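PDB 2FSJ: archaeal actin homolog from Thermoplasma acidophilum, which polymerizes into bundles of helical filaments when supplied with nucleoside triphosphates, ATP serving best. Local coordinates for residues S126-G131 against L166-Q171; Q171-A176 against D203-N208; G192-V197 against S299-G304; S199-V204 against S219-I224; R281-I286 against F314-P319. All coordinates share one frame; numbering follows the deposited sequence.

Interaction 1. Residues S126-G131 against L166-Q171; sequences SGTPLG and LIMRPQ
Met168 curls its thioether over the backbone of the neighbouring strand: SD comes within 3.7 Å of Ser126 CB, and CE lies 3.6 Å from Gly127 C. Bends at both chi2 (-70°) and chi3 (-75°) turn the flexible chain back to reach this position, and the methyl CE also meets CG2 of Thr128. Gly127 suits its place because its CA is 3.0 Å from Arg169 O, leaving no room for a CB on that side. Two backbone bonds hold the strands here in parallel, Ser126 N to Ile167 O at 2.8 Å and Arg169 N to Ser126 O at 3.0 Å. Farther on, Gln171 N gives a bond to Thr128 O at 2.9 Å. Leu130 CD1 rests on Pro170 CG, and water 1 joins Leu130 N to Gln171 O. Both hydroxyls have partners beyond this pair of strands: Ser126 OG bonds Leu26 O and Thr128 OG1 bonds Gly93 O. Strands 120-128 and 158-170 are parallel neighbours, with helix 133-144 between them in sequence and packed on Met168 and Thr128, as belongs to the mixed sheet of the ribonuclease H-like N-terminal domain of actin relatives.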
# COMPACT_ATOMS: atom_id res chain seq x y z
N SER A 126 4.22 0.28 11.78
CA SER A 126 3.57 0.78 10.56
C SER A 126 4.41 1.91 9.94
O SER A 126 5.58 2.14 10.27
CB SER A 126 2.13 1.20 10.83
OG SER A 126 1.37 1.31 9.61
N GLY A 127 3.82 2.60 9.00
CA GLY A 127 4.53 3.65 8.30
C GLY A 127 3.59 4.54 7.53
O GLY A 127 2.37 4.30 7.45
N THR A 128 4.17 5.61 6.97
CA THR A 128 3.40 6.63 6.28
C THR A 128 4.40 7.42 5.38
O THR A 128 5.62 7.47 5.68
CB THR A 128 2.59 7.51 7.29
OG1 THR A 128 1.71 8.44 6.61
CG2 THR A 128 3.50 8.38 8.15
N PRO A 129 3.92 8.01 4.29
CA PRO A 129 4.81 8.80 3.40
C PRO A 129 5.66 9.83 4.11
O PRO A 129 5.20 10.54 5.02
CB PRO A 129 3.82 9.44 2.42
CG PRO A 129 2.70 8.40 2.36
CD PRO A 129 2.55 7.93 3.74
N LEU A 130 6.89 10.01 3.64
CA LEU A 130 7.82 10.89 4.30
C LEU A 130 7.38 12.36 4.38
O LEU A 130 7.63 13.00 5.38
CB LEU A 130 9.18 10.81 3.59
CG LEU A 130 10.29 11.68 4.19
CD1 LEU A 130 10.63 11.26 5.61
CD2 LEU A 130 11.49 11.65 3.24
N GLY A 131 6.77 12.88 3.30
CA GLY A 131 6.43 14.30 3.17
C GLY A 131 5.62 14.89 4.31
O GLY A 131 5.83 16.07 4.70
N LEU A 166 2.95 2.27 19.06
CA LEU A 166 2.98 2.34 17.62
C LEU A 166 4.37 2.80 17.22
O LEU A 166 4.80 3.91 17.62
CB LEU A 166 1.91 3.33 17.18
CG LEU A 166 1.65 3.53 15.71
CD1 LEU A 166 1.21 2.23 15.02
CD2 LEU A 166 0.63 4.65 15.51
N ILE A 167 5.08 1.97 16.45
CA ILE A 167 6.39 2.30 15.92
C ILE A 167 6.18 2.58 14.41
O ILE A 167 5.51 1.83 13.73
CB ILE A 167 7.37 1.15 16.14
CG1 ILE A 167 7.59 0.89 17.66
CG2 ILE A 167 8.72 1.38 15.40
CD1 ILE A 167 8.13 2.09 18.41
N MET A 168 6.78 3.66 13.93
CA MET A 168 6.55 4.16 12.59
C MET A 168 7.84 4.40 11.84
O MET A 168 8.78 4.95 12.41
CB MET A 168 5.78 5.48 12.66
CG MET A 168 4.40 5.35 13.27
SD MET A 168 3.26 4.48 12.21
CE MET A 168 2.85 5.74 10.89
N ARG A 169 7.87 4.06 10.56
CA ARG A 169 8.99 4.41 9.68
C ARG A 169 8.44 5.02 8.41
O ARG A 169 7.33 4.67 8.07
CB ARG A 169 9.77 3.17 9.31
CG ARG A 169 10.63 2.62 10.41
CD ARG A 169 11.76 3.54 10.87
NE ARG A 169 12.51 2.90 11.94
CZ ARG A 169 12.21 2.98 13.24
NH1 ARG A 169 11.18 3.72 13.69
NH2 ARG A 169 12.99 2.34 14.11
N PRO A 170 9.20 5.89 7.72
CA PRO A 170 8.75 6.44 6.44
C PRO A 170 8.49 5.37 5.41
O PRO A 170 9.25 4.40 5.34
CB PRO A 170 9.91 7.36 6.02
CG PRO A 170 10.50 7.79 7.30
CD PRO A 170 10.48 6.48 8.09
N GLN A 171 7.41 5.50 4.64
CA GLN A 171 7.16 4.61 3.55
C GLN A 171 8.40 4.62 2.60
O GLN A 171 9.00 5.68 2.34
CB GLN A 171 5.91 5.07 2.78
CG GLN A 171 5.48 4.14 1.68
CD GLN A 171 4.04 4.45 1.20
OE1 GLN A 171 3.14 4.64 2.04
NE2 GLN A 171 3.85 4.55 -0.10
O HOH W 1 8.00 8.10 1.67

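Interaction 2. Residues Q171-A176 against D203-N208; sequences QGVGAA and DVLTIN
The first turn of the helix that links the two domains of the actin fold, residues 173-176, sits on strand 202-208 through Val173 and Ala176, which meet Leu205 and Ile207. Gly172 is the N-cap, and its positive phi (95°) together with the closeness of the strand explains the residue type: a CB here would run into CB of Leu205. From the strand, Leu205 reaches up: chi1 of -179° swings CG away from the backbone N, which lifts both methyls toward the turn. Leu205 CD2 crosses to Val173 CG2 at 3.7 Å, while Leu205 CD1 lies 3.7 Å from Gln171 O. Cut back to an alanine, the Leu205 position is likely to deprive Val173 CG2 of its main partner on the strand and open a gap beneath the start of the helix. Two residues along the strand, Ile207 is extended and brings CD1 to Ala176 CB at 3.9 Å; the small alanine lets the helix come down close to this methyl. At the other end the meeting is polar but indirect. The Gln171 amide passes Asp203 with NE2 3.9 Å from Asp203 CB, the amide and carboxylate planes 44° apart, and NE2 bonds Asp92 OD2 and, weakly, Asp196 OD2. Water 1, which donates to Gln171 O, also donates to Asp203 OD2. With no direct hydrogen bond between the segments, the helix start is placed on the sheet by the fit of methyl groups, and the buried carboxylate is served across the contact by water.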
# COMPACT_ATOMS: atom_id res chain seq x y z
N GLN A 171 7.41 5.50 4.64
CA GLN A 171 7.16 4.61 3.55
C GLN A 171 8.40 4.62 2.60
O GLN A 171 9.00 5.68 2.34
CB GLN A 171 5.91 5.07 2.78
CG GLN A 171 5.48 4.14 1.68
CD GLN A 171 4.04 4.45 1.20
OE1 GLN A 171 3.14 4.64 2.04
NE2 GLN A 171 3.85 4.55 -0.10
N GLY A 172 8.80 3.45 2.15
CA GLY A 172 10.05 3.28 1.44
C GLY A 172 11.23 2.87 2.32
O GLY A 172 12.06 2.07 1.91
N VAL A 173 11.35 3.46 3.48
CA VAL A 173 12.38 3.04 4.43
C VAL A 173 12.09 1.63 4.93
O VAL A 173 13.01 0.86 5.10
CB VAL A 173 12.50 4.04 5.61
CG1 VAL A 173 13.32 3.49 6.78
CG2 VAL A 173 13.08 5.34 5.11
N GLY A 174 10.80 1.32 5.17
CA GLY A 174 10.40 -0.04 5.52
C GLY A 174 10.91 -1.05 4.51
O GLY A 174 11.59 -2.01 4.87
N ALA A 175 10.66 -0.82 3.23
CA ALA A 175 11.12 -1.72 2.21
C ALA A 175 12.68 -1.84 2.15
O ALA A 175 13.23 -2.95 2.00
CB ALA A 175 10.58 -1.29 0.86
N ALA A 176 13.36 -0.71 2.19
CA ALA A 176 14.83 -0.72 2.16
C ALA A 176 15.45 -1.49 3.37
O ALA A 176 16.44 -2.23 3.23
CB ALA A 176 15.29 0.67 2.12
N ASP A 203 5.37 7.33 -4.82
CA ASP A 203 6.15 7.79 -3.67
C ASP A 203 7.59 7.40 -3.97
O ASP A 203 7.92 6.20 -4.16
CB ASP A 203 5.63 7.07 -2.44
CG ASP A 203 6.13 7.66 -1.16
OD1 ASP A 203 5.48 8.65 -0.70
OD2 ASP A 203 7.16 7.23 -0.56
N VAL A 204 8.45 8.40 -3.99
CA VAL A 204 9.87 8.20 -4.27
C VAL A 204 10.63 8.55 -3.01
O VAL A 204 10.60 9.70 -2.54
CB VAL A 204 10.33 9.05 -5.43
CG1 VAL A 204 11.86 8.87 -5.69
CG2 VAL A 204 9.44 8.76 -6.69
N LEU A 205 11.29 7.55 -2.46
CA LEU A 205 12.10 7.73 -1.27
C LEU A 205 13.57 7.44 -1.61
O LEU A 205 13.93 6.32 -2.03
CB LEU A 205 11.60 6.83 -0.15
CG LEU A 205 12.51 7.13 1.05
CD1 LEU A 205 11.88 7.97 2.13
CD2 LEU A 205 13.31 5.97 1.52
N THR A 206 14.39 8.48 -1.47
CA THR A 206 15.84 8.37 -1.65
C THR A 206 16.48 8.21 -0.28
O THR A 206 16.19 8.96 0.63
CB THR A 206 16.37 9.59 -2.41
OG1 THR A 206 15.83 9.58 -3.73
CG2 THR A 206 17.91 9.55 -2.60
N ILE A 207 17.27 7.16 -0.16
CA ILE A 207 17.94 6.77 1.08
C ILE A 207 19.47 6.74 0.91
O ILE A 207 19.98 6.25 -0.09
CB ILE A 207 17.35 5.41 1.54
CG1 ILE A 207 17.50 5.19 3.04
CG2 ILE A 207 17.88 4.25 0.71
CD1 ILE A 207 16.72 3.94 3.57
N ASN A 208 20.16 7.23 1.93
CA ASN A 208 21.61 7.19 1.98
C ASN A 208 22.00 5.82 2.52
O ASN A 208 21.65 5.48 3.64
CB ASN A 208 22.17 8.27 2.90
CG ASN A 208 23.68 8.42 2.73
OD1 ASN A 208 24.31 7.50 2.20
ND2 ASN A 208 24.22 9.61 3.00
O HOH W 1 8.00 8.10 1.67

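Interaction 3. Residues G192-V197 against S299-G304; sequences GVVIDV and SLIPVG
Strands 192-197 and 299-303 run parallel, their axes 4.6 Å apart at closest approach and 18° from alignment, stitched by five backbone hydrogen bonds from Val193 N to Ser299 O at one end to Val197 N to Val303 O at the other. The bond from Val303 N to Ile195 O is 2.9 Å long and nearly straight. The N-H donors to strand 192-197 are Ile301 and Val303, so Pro302, between them, need offer none. On the face carrying Val193, Ile195 and Leu300, methyl CD2 of Leu300 settles between its neighbours, 4.0 Å from Val193 CB and 4.0 Å from Ile195 CD1. On the other face, chi1 of -64° sets Val303 CG2 between the backbone N and the carbonyl carbon, from where it touches Val194 CG1 at 3.7 Å and Asp196 CB at 3.6 Å. Asp196 turns OD1 over Gly304, 3.3 Å from its CA; a CB there would clash, and the positive phi of Gly304 (84°) also suits glycine. The other oxygen of Asp196, OD2, bonds a glycerol, probably from the crystallisation liquor, and, weakly, Gln171 NE2. Strand 191-197 is an inner strand of the four-stranded sheet, flanked on its second edge by antiparallel strand 202-208. Ile286 of helix 268-290 and loop residue Phe314 pack on Ile195, while Ser307, an ATP-binding residue at the start of helix 307-310, bonds Val303 O through OG.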
# COMPACT_ATOMS: atom_id res chain seq x y z
N GLY A 192 20.06 4.60 -2.40
CA GLY A 192 18.98 3.72 -2.84
C GLY A 192 17.80 4.62 -3.19
O GLY A 192 17.47 5.53 -2.47
N VAL A 193 17.12 4.33 -4.28
CA VAL A 193 15.93 5.04 -4.66
C VAL A 193 14.78 4.04 -4.76
O VAL A 193 14.78 3.12 -5.61
CB VAL A 193 16.11 5.86 -6.00
CG1 VAL A 193 14.80 6.61 -6.32
CG2 VAL A 193 17.24 6.85 -5.88
N VAL A 194 13.80 4.20 -3.88
CA VAL A 194 12.64 3.33 -3.83
C VAL A 194 11.49 4.03 -4.53
O VAL A 194 11.13 5.14 -4.14
CB VAL A 194 12.21 3.02 -2.36
CG1 VAL A 194 10.96 2.14 -2.35
CG2 VAL A 194 13.39 2.29 -1.59
N ILE A 195 10.97 3.41 -5.59
CA ILE A 195 9.94 3.99 -6.44
C ILE A 195 8.67 3.15 -6.26
O ILE A 195 8.59 2.00 -6.71
CB ILE A 195 10.42 4.00 -7.90
CG1 ILE A 195 11.72 4.80 -8.04
CG2 ILE A 195 9.32 4.60 -8.80
CD1 ILE A 195 12.47 4.53 -9.33
N ASP A 196 7.70 3.68 -5.53
CA ASP A 196 6.48 2.93 -5.15
C ASP A 196 5.31 3.42 -5.99
O ASP A 196 4.77 4.48 -5.73
CB ASP A 196 6.25 3.21 -3.69
CG ASP A 196 5.19 2.32 -3.06
OD1 ASP A 196 4.41 1.67 -3.78
OD2 ASP A 196 5.10 2.26 -1.82
N VAL A 197 4.93 2.66 -7.00
CA VAL A 197 3.90 3.08 -7.92
C VAL A 197 2.58 2.51 -7.39
O VAL A 197 2.36 1.29 -7.41
CB VAL A 197 4.10 2.55 -9.39
CG1 VAL A 197 3.03 3.15 -10.28
CG2 VAL A 197 5.44 2.97 -9.93
N SER A 299 21.36 1.67 -6.25
CA SER A 299 20.27 0.72 -6.29
C SER A 299 18.96 1.44 -6.56
O SER A 299 18.68 2.44 -5.90
CB SER A 299 20.12 -0.05 -4.97
OG SER A 299 21.33 -0.44 -4.40
N LEU A 300 18.23 0.95 -7.56
CA LEU A 300 16.88 1.42 -7.93
C LEU A 300 15.91 0.31 -7.55
O LEU A 300 16.09 -0.83 -8.01
CB LEU A 300 16.75 1.67 -9.43
CG LEU A 300 17.24 2.97 -10.06
CD1 LEU A 300 17.22 2.86 -11.60
CD2 LEU A 300 16.47 4.20 -9.60
N ILE A 301 14.89 0.62 -6.75
CA ILE A 301 14.06 -0.39 -6.13
C ILE A 301 12.57 -0.13 -6.40
O ILE A 301 11.91 0.63 -5.69
CB ILE A 301 14.37 -0.48 -4.61
CG1 ILE A 301 15.87 -0.69 -4.37
CG2 ILE A 301 13.55 -1.58 -3.96
CD1 ILE A 301 16.35 -0.32 -2.97
N PRO A 302 12.06 -0.71 -7.46
CA PRO A 302 10.63 -0.53 -7.76
C PRO A 302 9.78 -1.42 -6.88
O PRO A 302 10.02 -2.64 -6.81
CB PRO A 302 10.53 -0.91 -9.22
CG PRO A 302 12.02 -0.94 -9.70
CD PRO A 302 12.77 -1.42 -8.54
N VAL A 303 8.80 -0.81 -6.22
CA VAL A 303 7.88 -1.50 -5.34
C VAL A 303 6.46 -1.02 -5.65
O VAL A 303 6.25 -0.25 -6.56
CB VAL A 303 8.20 -1.32 -3.84
CG1 VAL A 303 9.58 -1.95 -3.44
CG2 VAL A 303 8.09 0.12 -3.39
N GLY A 304 5.48 -1.57 -4.93
CA GLY A 304 4.08 -1.28 -5.20
C GLY A 304 3.50 -2.13 -6.31
O GLY A 304 4.24 -2.75 -7.12

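Interaction 4. Residues S199-V204 against S219-I224; sequences SRTTDV and SFSLQI
Val204 and the Phe220 ring lie side by side, pointing the same way from an antiparallel hairpin, with the valine laid over one face of the ring. Val204 CB stands 3.9 Å from the ring centroid, a CH-pi contact 18° off the normal, and the two methyls spread along the rim: Val204 CG2 to Phe220 CE1 and Val204 CG1 to Phe220 CZ, each at 3.7 Å. Phe220 takes chi1 of 51°, with CG between the backbone N and the carbonyl carbon, which folds the ring back along its own strand until Leu222 CG lies at its edge. A beta-branched valine offers a broad surface to such a ring. The pairs Thr202-Leu222 and Val204-Phe220 are hydrogen-bonded, Leu222 N reaching Thr202 O at 2.8 Å in an almost straight line. On the same face as the ring, Thr202 directs OG1 to Ile224 O at 2.8 Å, arriving tilted from the carbonyl plane; threonine thus tethers the chain just past Gln223, the centre of an inverse gamma turn. Beside it Thr201 and Gln223 run alongside each other, CG2 against OE1 at 3.8 Å. Water 2 donates to Arg200 O and Gln223 OE1. On the opposite face, Asp203 and Ser221 form a non-hydrogen-bonded pair whose polar ends are joined through water 3. Helix 268-290 covers the apolar face, touching Phe220 and Leu222. The chemistry is therefore divided: carbon packing toward the helix, water-linked polar groups on the other side, and a hydroxyl-to-carbonyl bond to Ile224 from Thr202, three residues after the ATP-binding Ser199.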
# COMPACT_ATOMS: atom_id res chain seq x y z
N SER A 199 -1.88 3.28 -6.98
CA SER A 199 -3.02 3.62 -7.83
C SER A 199 -3.09 5.12 -8.13
O SER A 199 -3.26 5.54 -9.28
CB SER A 199 -4.32 3.13 -7.18
OG SER A 199 -5.38 3.14 -8.14
N ARG A 200 -2.94 5.94 -7.10
CA ARG A 200 -3.10 7.39 -7.24
C ARG A 200 -1.82 8.22 -7.15
O ARG A 200 -1.75 9.33 -7.68
CB ARG A 200 -4.10 7.85 -6.17
CG ARG A 200 -5.55 7.66 -6.64
CD ARG A 200 -6.56 7.93 -5.57
NE ARG A 200 -6.93 9.34 -5.43
CZ ARG A 200 -7.80 9.98 -6.20
NH1 ARG A 200 -8.39 9.37 -7.23
NH2 ARG A 200 -8.08 11.25 -5.95
N THR A 201 -0.81 7.70 -6.44
CA THR A 201 0.45 8.42 -6.29
C THR A 201 1.62 7.50 -6.53
O THR A 201 1.51 6.26 -6.41
CB THR A 201 0.59 9.00 -4.85
OG1 THR A 201 0.67 7.92 -3.91
CG2 THR A 201 -0.60 9.75 -4.44
N THR A 202 2.75 8.13 -6.83
CA THR A 202 4.04 7.47 -6.86
C THR A 202 5.00 8.12 -5.82
O THR A 202 5.38 9.28 -5.92
CB THR A 202 4.63 7.51 -8.30
OG1 THR A 202 3.76 6.77 -9.19
CG2 THR A 202 6.02 6.75 -8.35
N ASP A 203 5.37 7.33 -4.82
CA ASP A 203 6.15 7.79 -3.67
C ASP A 203 7.59 7.40 -3.97
O ASP A 203 7.92 6.20 -4.16
CB ASP A 203 5.63 7.07 -2.44
CG ASP A 203 6.13 7.66 -1.16
OD1 ASP A 203 5.48 8.65 -0.70
OD2 ASP A 203 7.16 7.23 -0.56
N VAL A 204 8.45 8.40 -3.99
CA VAL A 204 9.87 8.20 -4.27
C VAL A 204 10.63 8.55 -3.01
O VAL A 204 10.60 9.70 -2.54
CB VAL A 204 10.33 9.05 -5.43
CG1 VAL A 204 11.86 8.87 -5.69
CG2 VAL A 204 9.44 8.76 -6.69
N SER A 219 13.49 13.21 -1.99
CA SER A 219 12.36 12.33 -1.73
C SER A 219 11.11 13.16 -1.95
O SER A 219 11.06 14.32 -1.60
CB SER A 219 12.42 11.76 -0.29
OG SER A 219 13.62 11.00 -0.11
N PHE A 220 10.08 12.56 -2.52
CA PHE A 220 8.94 13.36 -3.01
C PHE A 220 7.81 12.43 -3.46
O PHE A 220 8.03 11.22 -3.59
CB PHE A 220 9.38 14.26 -4.19
CG PHE A 220 10.12 13.53 -5.30
CD1 PHE A 220 9.44 12.96 -6.37
CD2 PHE A 220 11.50 13.42 -5.28
CE1 PHE A 220 10.15 12.29 -7.37
CE2 PHE A 220 12.17 12.76 -6.26
CZ PHE A 220 11.52 12.18 -7.27
N SER A 221 6.64 13.00 -3.72
CA SER A 221 5.43 12.23 -4.05
C SER A 221 4.89 12.80 -5.32
O SER A 221 4.67 14.02 -5.37
CB SER A 221 4.36 12.36 -2.96
OG SER A 221 3.17 11.59 -3.30
N LEU A 222 4.75 11.96 -6.35
CA LEU A 222 4.24 12.39 -7.64
C LEU A 222 2.75 12.05 -7.68
O LEU A 222 2.34 10.96 -7.31
CB LEU A 222 4.98 11.68 -8.77
CG LEU A 222 6.49 11.87 -8.86
CD1 LEU A 222 7.07 10.95 -9.94
CD2 LEU A 222 6.83 13.34 -9.10
N GLN A 223 1.92 12.97 -8.13
CA GLN A 223 0.48 12.71 -8.14
C GLN A 223 0.06 12.00 -9.44
O GLN A 223 -0.74 12.54 -10.25
CB GLN A 223 -0.30 14.01 -7.87
CG GLN A 223 0.12 14.71 -6.50
CD GLN A 223 -0.18 13.87 -5.26
OE1 GLN A 223 -1.31 13.40 -5.10
NE2 GLN A 223 0.84 13.68 -4.37
N ILE A 224 0.60 10.80 -9.63
CA ILE A 224 0.33 9.97 -10.82
C ILE A 224 0.56 8.54 -10.40
O ILE A 224 1.44 8.27 -9.56
CB ILE A 224 1.22 10.40 -12.04
CG1 ILE A 224 0.63 9.85 -13.35
CG2 ILE A 224 2.67 9.97 -11.89
CD1 ILE A 224 1.40 10.27 -14.67
O HOH W 2 -3.13 11.47 -6.70
O HOH W 3 2.87 9.64 -1.42

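Interaction 5. Residues R281-I286 against F314-P319; sequences RIIENI and FEEIAP
Ile283, on helix 268-290 of the C-terminal domain, projects into the short 3-10 turn at 315-316 that follows helix 307-310, so the contact joins a long helix to a loop on one side of the sheet. Its CB points toward the turn and divides the side chain into two arms. Ile283 CG1, anti to the carbonyl carbon (chi1 -72°), comes up to the Phe314 ring at its edge and in its plane, 3.8 Å from Phe314 CD1. Ile283 CG2 takes the other direction and lies 4.0 Å from Ile317 CG1. At the tip, Ile283 CD1 passes the end of Glu316, 3.9 Å from Glu316 CD and close to CG, the two side chains crossing at about a right angle. Isoleucine suits this place because its branches can fill three directions at once. With only an alanine on the helix here, the Phe314 edge and Ile317 would probably lose the partner they share, and Glu316 would be left with less packing. The carboxylate that Ile283 meets has a polar partner too, since Glu316 OE1 makes a salt bridge with Arg313. One residue back, Ile282 sets CG2 3.9 Å from Phe314 CE1, so two successive isoleucines hold the ring. A turn of helix separates Ile282 from Ile286, placing both on the inner side. Phe314 and Ile317 also touch Ile195 of strand 191-197, as Ile286 does, and Glu316 O accepts a bond from Arg287 NH2. The second isoleucine pair is methyl against methyl, Ile286 CG2 to Ile317 CD1 at 4.0 Å.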
# COMPACT_ATOMS: atom_id res chain seq x y z
N ARG A 281 6.48 9.40 -17.82
CA ARG A 281 6.24 10.60 -17.01
C ARG A 281 6.92 10.47 -15.66
O ARG A 281 7.50 11.45 -15.17
CB ARG A 281 4.76 10.88 -16.78
CG ARG A 281 4.07 11.41 -18.04
CD ARG A 281 2.63 11.75 -17.83
NE ARG A 281 2.00 12.29 -19.05
CZ ARG A 281 1.84 13.59 -19.33
NH1 ARG A 281 2.28 14.56 -18.51
NH2 ARG A 281 1.23 13.93 -20.47
N ILE A 282 6.89 9.29 -15.07
CA ILE A 282 7.54 9.08 -13.79
C ILE A 282 9.04 9.23 -13.92
O ILE A 282 9.69 9.93 -13.11
CB ILE A 282 7.17 7.71 -13.19
CG1 ILE A 282 5.69 7.70 -12.80
CG2 ILE A 282 8.04 7.37 -12.00
CD1 ILE A 282 5.10 6.30 -12.74
N ILE A 283 9.61 8.59 -14.95
CA ILE A 283 11.05 8.65 -15.19
C ILE A 283 11.52 10.12 -15.41
O ILE A 283 12.52 10.57 -14.84
CB ILE A 283 11.41 7.79 -16.37
CG1 ILE A 283 11.30 6.30 -16.00
CG2 ILE A 283 12.82 8.19 -16.93
CD1 ILE A 283 11.16 5.38 -17.21
N GLU A 284 10.77 10.86 -16.22
CA GLU A 284 11.13 12.26 -16.47
C GLU A 284 11.11 13.12 -15.20
O GLU A 284 11.98 13.94 -14.99
CB GLU A 284 10.17 12.86 -17.50
CG GLU A 284 10.23 14.37 -17.57
CD GLU A 284 9.08 14.99 -18.36
OE1 GLU A 284 7.86 14.76 -18.00
OE2 GLU A 284 9.41 15.72 -19.33
N ASN A 285 10.10 12.93 -14.36
CA ASN A 285 9.98 13.64 -13.11
C ASN A 285 11.09 13.25 -12.08
O ASN A 285 11.69 14.10 -11.44
CB ASN A 285 8.57 13.43 -12.54
CG ASN A 285 7.59 14.55 -12.91
OD1 ASN A 285 7.02 14.59 -14.03
ND2 ASN A 285 7.36 15.45 -11.97
N ILE A 286 11.40 11.95 -11.98
CA ILE A 286 12.52 11.49 -11.18
C ILE A 286 13.85 12.11 -11.62
O ILE A 286 14.59 12.64 -10.79
CB ILE A 286 12.56 9.95 -11.12
CG1 ILE A 286 11.36 9.46 -10.33
CG2 ILE A 286 13.87 9.45 -10.49
CD1 ILE A 286 11.11 7.93 -10.32
N PHE A 314 12.20 1.32 -15.18
CA PHE A 314 12.92 2.32 -14.38
C PHE A 314 14.45 2.18 -14.45
O PHE A 314 15.18 3.07 -14.09
CB PHE A 314 12.44 2.33 -12.91
CG PHE A 314 10.99 2.62 -12.74
CD1 PHE A 314 10.33 3.57 -13.51
CD2 PHE A 314 10.26 1.95 -11.78
CE1 PHE A 314 8.96 3.82 -13.31
CE2 PHE A 314 8.94 2.20 -11.59
CZ PHE A 314 8.29 3.11 -12.36
N GLU A 315 14.93 1.05 -14.96
CA GLU A 315 16.37 0.84 -15.10
C GLU A 315 17.05 1.93 -15.89
O GLU A 315 18.19 2.23 -15.66
CB GLU A 315 16.66 -0.47 -15.79
CG GLU A 315 18.15 -0.78 -15.74
CD GLU A 315 18.45 -2.25 -15.82
OE1 GLU A 315 17.54 -3.08 -16.14
OE2 GLU A 315 19.63 -2.56 -15.57
N GLU A 316 16.33 2.56 -16.80
CA GLU A 316 16.92 3.57 -17.63
C GLU A 316 17.33 4.82 -16.84
O GLU A 316 18.21 5.57 -17.28
CB GLU A 316 16.02 3.88 -18.83
CG GLU A 316 14.88 4.84 -18.57
CD GLU A 316 14.07 5.09 -19.85
OE1 GLU A 316 13.59 4.11 -20.47
OE2 GLU A 316 13.92 6.28 -20.22
N ILE A 317 16.77 5.03 -15.66
CA ILE A 317 17.22 6.13 -14.80
C ILE A 317 18.71 5.92 -14.43
O ILE A 317 19.49 6.87 -14.39
CB ILE A 317 16.31 6.30 -13.51
CG1 ILE A 317 14.84 6.57 -13.86
CG2 ILE A 317 16.85 7.39 -12.61
CD1 ILE A 317 13.88 6.19 -12.80
N ALA A 318 19.09 4.69 -14.09
CA ALA A 318 20.48 4.36 -13.72
C ALA A 318 20.85 2.90 -14.07
O ALA A 318 20.72 1.99 -13.27
CB ALA A 318 20.69 4.62 -12.26
N PRO A 319 21.26 2.69 -15.32
CA PRO A 319 21.51 1.35 -15.84
C PRO A 319 22.44 0.50 -14.96
O PRO A 319 23.43 1.00 -14.44
CB PRO A 319 22.13 1.64 -17.23
CG PRO A 319 21.44 2.85 -17.64
CD PRO A 319 21.39 3.70 -16.39

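Interaction 1 lies in the sheet of the N-terminal domain; interactions 3 and 4 pair strands of the second domain's four-stranded sheet, and interaction 2 sets the linking helix on it. Interactions 1 and 2 share Gln171 and water 1, their centres about 10 Å apart. Strand 202-208 serves 2 and 4 and borders strand 191-197 of interaction 3, centre to centre about 7 Å from interaction 2. Interaction 5 covers the sheet's far side, about 25 Å from interaction 1 centre to centre. Along the chain, interaction 1 closes at Gln171, where interaction 2 opens; interaction 4 falls between the strands of 3, and strand 297-303 between helix and loop of 5. Together they span domain junction to outer helix in the two-domain actin fold.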